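Local structure of heat shock protease HtrA (Thermotoga maritima, 1L1J) at residues A[20-25]-A[80-85]; A[91-96]-A[109-114]. The protein probably acts as a serine endopeptidase of the heat-shock response, the present chain being its trypsin-like protease domain. All coordinates share one frame; numbering follows the deposited sequence.

Contact 1 (A[20-25]-A[80-85]); sequences IDVVKT and DNITVT
D21 and T83 form an antiparallel hydrogen-bonded pair between strands 17-23 and 83-85, neighbours in the N-terminal sheet of a chymotrypsin-like protease domain. The amide N of D21 gives its hydrogen to T83 O at 2.9 Å, and T83 N gives its own to D21 O at 2.8 Å. The T83 and D21 side chains leave the same face of the sheet and slant past one another. T83 CB sits 3.1 Å from D21 O and 3.3 Å from D21 OD2; CG2 of T83, anti to the backbone N (chi1 -48° for OG1), meets D21 OD2 at 3.5 Å. OG1 of T83, on the other branch, lies 3.3 Å from D21 O. The carboxylate thus rests against the methyl side of T83, with a long, weak ion pair to K19 as a further partner. On the other face, I20 and V84 make the non-hydrogen-bonded pair, and helix 73-76, which carries the predicted catalytic H74, covers I20 and I82 through V76. There the two isoleucines lie alongside each other with their side chains directed alike, and I20 CG2 touches I82 CG2 at 4.1 Å.

Contact 2 (A[91-96]-A[109-114]); sequences KYDAEY and KIKASD
A water lies between D93 and K111, where residues 91-96 run beside the chain leaving strand 105-109, at the edge of the N-terminal beta-barrel of this trypsin-like domain. It accepts a hydrogen bond from D93 N at 2.9 Å and another from K111 NZ at 3.0 Å, while K111 N adds a weak one. Two backbone amides and an ammonium group therefore converge on one oxygen. The K111 chain is extended as far as CE and then bends at its last torsion (chi4 74°), which brings NZ to the water and close to D93 CB. The carboxylate of D93 stays beyond salt-bridge distance, D93 OD2 4.4 Å from K111 NZ, but the opposite charges may still attract weakly. Further along, the backbones join directly: E95 N donates to K109 O at 2.9 Å, and the CA-H of A94 points to the same oxygen. Y92 packs across I110 at about a right angle. Its CB meets I110 CG1, and CD2 of the Y92 ring meets I110 CG2 at 3.3 Å, obliquely to the ring. F117 touches both side chains, its ring at about 80° to that of Y92, whose hydroxyl is hydrogen-bonded to S90. The side chain of K109 leads away from residues 91-96, bends at chi2 and chi4 and makes a cation-pi contact with Y68. K109 NZ also donates to I110 O at 3.1 Å, from above the carbonyl plane.

Overall arrangement
From the N terminus, the chain passes through strand 17-23, then strands 54-64 and 68-72 and helix 73-76, before strand 83-85 returns to pair with the first; contact 1 closes this long loop. Contact 2 follows in series, closing a shorter loop that contains strands 98-100 and 105-109, so the two neither nest nor cross. They meet at the V84 and Y92 backbones, where V84 O and Y92 N are probably hydrogen-bonded, since strands 83-85 and 91-93 are neighbours in one antiparallel sheet. V84 also packs against I110. Contact 2 joins strand 91-93, one of the two outermost in the sheet, to residues just past strand 105-109, near the other edge, as expected where the sheet closes into a barrel.

Contact 1 (A[20-25]-A[80-85])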
# COMPACT_ATOMS: atom_id res chain seq x y z
N ILE A 20 -8.84 1.93 0.40
CA ILE A 20 -8.92 3.14 1.20
C ILE A 20 -9.43 4.31 0.36
O ILE A 20 -8.68 4.91 -0.42
CB ILE A 20 -7.54 3.49 1.82
CG1 ILE A 20 -7.08 2.32 2.70
CG2 ILE A 20 -7.65 4.76 2.64
CD1 ILE A 20 -5.76 2.55 3.38
N ASP A 21 -10.71 4.62 0.53
CA ASP A 21 -11.35 5.71 -0.20
C ASP A 21 -11.69 6.86 0.75
O ASP A 21 -12.25 6.65 1.82
CB ASP A 21 -12.62 5.20 -0.92
CG ASP A 21 -13.50 4.30 -0.05
OD1 ASP A 21 -12.97 3.36 0.58
OD2 ASP A 21 -14.73 4.52 -0.02
N VAL A 22 -11.33 8.06 0.32
CA VAL A 22 -11.54 9.29 1.10
C VAL A 22 -12.34 10.31 0.29
O VAL A 22 -11.87 10.79 -0.75
CB VAL A 22 -10.17 9.90 1.48
CG1 VAL A 22 -10.36 11.24 2.19
CG2 VAL A 22 -9.41 8.92 2.36
N VAL A 23 -13.54 10.63 0.76
CA VAL A 23 -14.41 11.59 0.07
C VAL A 23 -13.83 13.00 0.01
O VAL A 23 -12.95 13.35 0.80
CB VAL A 23 -15.81 11.65 0.73
CG1 VAL A 23 -16.71 12.64 -0.01
CG2 VAL A 23 -16.45 10.27 0.71
N LYS A 24 -14.31 13.81 -0.93
CA LYS A 24 -13.81 15.17 -1.07
C LYS A 24 -14.51 16.16 -0.14
O LYS A 24 -15.50 15.81 0.53
CB LYS A 24 -13.92 15.65 -2.51
CG LYS A 24 -13.06 16.86 -2.80
CD LYS A 24 -13.39 17.47 -4.14
CE LYS A 24 -14.85 17.95 -4.18
NZ LYS A 24 -15.16 19.06 -3.22
N THR A 25 -13.99 17.39 -0.10
CA THR A 25 -14.52 18.46 0.73
C THR A 25 -14.23 18.17 2.20
O THR A 25 -14.01 16.98 2.54
CB THR A 25 -16.05 18.64 0.56
OG1 THR A 25 -16.39 18.58 -0.83
CG2 THR A 25 -16.50 20.00 1.12
N ASP A 80 -9.87 13.36 7.16
CA ASP A 80 -10.98 13.48 8.10
C ASP A 80 -11.98 12.37 7.82
O ASP A 80 -12.50 11.72 8.74
CB ASP A 80 -11.66 14.84 7.90
CG ASP A 80 -12.12 15.06 6.45
OD1 ASP A 80 -13.12 14.45 6.02
OD2 ASP A 80 -11.46 15.85 5.73
N ASN A 81 -12.24 12.17 6.53
CA ASN A 81 -13.18 11.17 6.04
C ASN A 81 -12.41 10.01 5.42
O ASN A 81 -12.02 10.07 4.25
CB ASN A 81 -14.10 11.82 5.00
CG ASN A 81 -15.09 10.84 4.41
OD1 ASN A 81 -16.04 10.40 5.08
ND2 ASN A 81 -14.88 10.48 3.15
N ILE A 82 -12.20 8.95 6.19
CA ILE A 82 -11.46 7.79 5.70
C ILE A 82 -12.33 6.54 5.68
O ILE A 82 -12.83 6.12 6.72
CB ILE A 82 -10.25 7.50 6.58
CG1 ILE A 82 -9.43 8.78 6.77
CG2 ILE A 82 -9.40 6.40 5.96
CD1 ILE A 82 -8.31 8.64 7.76
N THR A 83 -12.49 5.95 4.50
CA THR A 83 -13.30 4.74 4.35
C THR A 83 -12.44 3.51 4.00
O THR A 83 -11.65 3.55 3.05
CB THR A 83 -14.40 4.93 3.26
OG1 THR A 83 -15.08 6.18 3.46
CG2 THR A 83 -15.42 3.79 3.30
N VAL A 84 -12.60 2.44 4.76
CA VAL A 84 -11.85 1.21 4.52
C VAL A 84 -12.76 0.08 4.08
O VAL A 84 -13.73 -0.25 4.77
CB VAL A 84 -11.08 0.77 5.79
CG1 VAL A 84 -10.71 -0.70 5.70
CG2 VAL A 84 -9.82 1.61 5.92
N THR A 85 -12.46 -0.51 2.93
CA THR A 85 -13.27 -1.62 2.42
C THR A 85 -12.45 -2.92 2.41
O THR A 85 -11.27 -2.92 2.05
CB THR A 85 -13.79 -1.30 0.99
OG1 THR A 85 -14.34 0.03 0.97
CG2 THR A 85 -14.87 -2.29 0.59

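Contact 2 (A[91-96]-A[109-114])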
# COMPACT_ATOMS: atom_id res chain seq x y z
N LYS A 91 -17.52 -2.89 5.20
CA LYS A 91 -16.93 -1.55 5.16
C LYS A 91 -16.67 -1.02 6.57
O LYS A 91 -17.30 -1.46 7.54
CB LYS A 91 -17.84 -0.60 4.37
CG LYS A 91 -18.17 -1.11 2.97
CD LYS A 91 -18.25 -0.01 1.90
CE LYS A 91 -18.64 -0.62 0.53
NZ LYS A 91 -18.79 0.34 -0.61
N TYR A 92 -15.72 -0.10 6.70
CA TYR A 92 -15.38 0.46 8.01
C TYR A 92 -14.92 1.91 7.96
O TYR A 92 -14.74 2.50 6.90
CB TYR A 92 -14.25 -0.33 8.67
CG TYR A 92 -14.49 -1.81 8.78
CD1 TYR A 92 -14.50 -2.62 7.65
CD2 TYR A 92 -14.75 -2.41 10.01
CE1 TYR A 92 -14.75 -3.98 7.73
CE2 TYR A 92 -15.01 -3.77 10.12
CZ TYR A 92 -15.01 -4.55 8.97
OH TYR A 92 -15.28 -5.90 9.04
N ASP A 93 -14.73 2.45 9.15
CA ASP A 93 -14.27 3.81 9.32
C ASP A 93 -12.97 3.71 10.09
O ASP A 93 -12.92 3.10 11.16
CB ASP A 93 -15.28 4.64 10.11
CG ASP A 93 -16.37 5.22 9.22
OD1 ASP A 93 -16.15 6.30 8.61
OD2 ASP A 93 -17.45 4.59 9.13
N ALA A 94 -11.92 4.29 9.52
CA ALA A 94 -10.61 4.25 10.13
C ALA A 94 -10.27 5.54 10.84
O ALA A 94 -10.71 6.63 10.44
CB ALA A 94 -9.57 3.96 9.08
N GLU A 95 -9.45 5.42 11.87
CA GLU A 95 -9.03 6.59 12.62
C GLU A 95 -7.55 6.85 12.38
O GLU A 95 -6.71 6.01 12.69
CB GLU A 95 -9.26 6.37 14.11
CG GLU A 95 -9.29 7.65 14.90
CD GLU A 95 -9.40 7.39 16.38
OE1 GLU A 95 -9.88 8.29 17.10
OE2 GLU A 95 -8.99 6.28 16.81
N TYR A 96 -7.23 8.02 11.83
CA TYR A 96 -5.84 8.36 11.55
C TYR A 96 -4.95 8.37 12.80
O TYR A 96 -4.79 9.40 13.45
CB TYR A 96 -5.76 9.72 10.87
CG TYR A 96 -4.35 10.13 10.54
CD1 TYR A 96 -3.76 9.75 9.33
CD2 TYR A 96 -3.60 10.88 11.43
CE1 TYR A 96 -2.45 10.12 9.03
CE2 TYR A 96 -2.29 11.26 11.14
CZ TYR A 96 -1.72 10.88 9.94
OH TYR A 96 -0.43 11.27 9.65
N LYS A 109 -6.72 2.75 11.85
CA LYS A 109 -7.36 1.83 12.79
C LYS A 109 -8.86 1.62 12.58
O LYS A 109 -9.65 2.58 12.50
CB LYS A 109 -7.10 2.32 14.22
CG LYS A 109 -7.67 1.44 15.32
CD LYS A 109 -7.05 0.06 15.31
CE LYS A 109 -7.49 -0.74 16.52
NZ LYS A 109 -8.97 -0.94 16.59
N ILE A 110 -9.24 0.35 12.50
CA ILE A 110 -10.63 -0.05 12.29
C ILE A 110 -11.22 -0.76 13.52
O ILE A 110 -10.63 -1.69 14.08
CB ILE A 110 -10.74 -0.96 11.05
CG1 ILE A 110 -11.15 -0.13 9.85
CG2 ILE A 110 -11.73 -2.07 11.27
CD1 ILE A 110 -10.20 0.96 9.53
N LYS A 111 -12.41 -0.32 13.92
CA LYS A 111 -13.10 -0.88 15.07
C LYS A 111 -13.41 -2.36 14.87
O LYS A 111 -13.99 -2.75 13.85
CB LYS A 111 -14.39 -0.09 15.31
CG LYS A 111 -14.36 1.35 14.80
CD LYS A 111 -15.54 2.16 15.32
CE LYS A 111 -15.75 3.47 14.55
NZ LYS A 111 -16.34 3.24 13.20
N ALA A 112 -13.02 -3.18 15.84
CA ALA A 112 -13.24 -4.63 15.79
C ALA A 112 -14.33 -5.09 16.78
O ALA A 112 -14.05 -5.84 17.73
CB ALA A 112 -11.92 -5.36 16.08
N SER A 113 -15.56 -4.65 16.54
CA SER A 113 -16.72 -4.96 17.38
C SER A 113 -16.61 -6.24 18.22
O SER A 113 -16.63 -6.18 19.45
CB SER A 113 -18.01 -5.02 16.53
OG SER A 113 -17.99 -6.09 15.60
N ASP A 114 -16.51 -7.38 17.55
CA ASP A 114 -16.39 -8.67 18.24
C ASP A 114 -15.10 -9.41 17.88
O ASP A 114 -14.15 -9.44 18.66
CB ASP A 114 -17.62 -9.56 17.95
CG ASP A 114 -17.88 -9.76 16.46
OD1 ASP A 114 -18.14 -8.76 15.75
OD2 ASP A 114 -17.83 -10.92 16.00
O HOH W 1 -14.55 1.31 11.78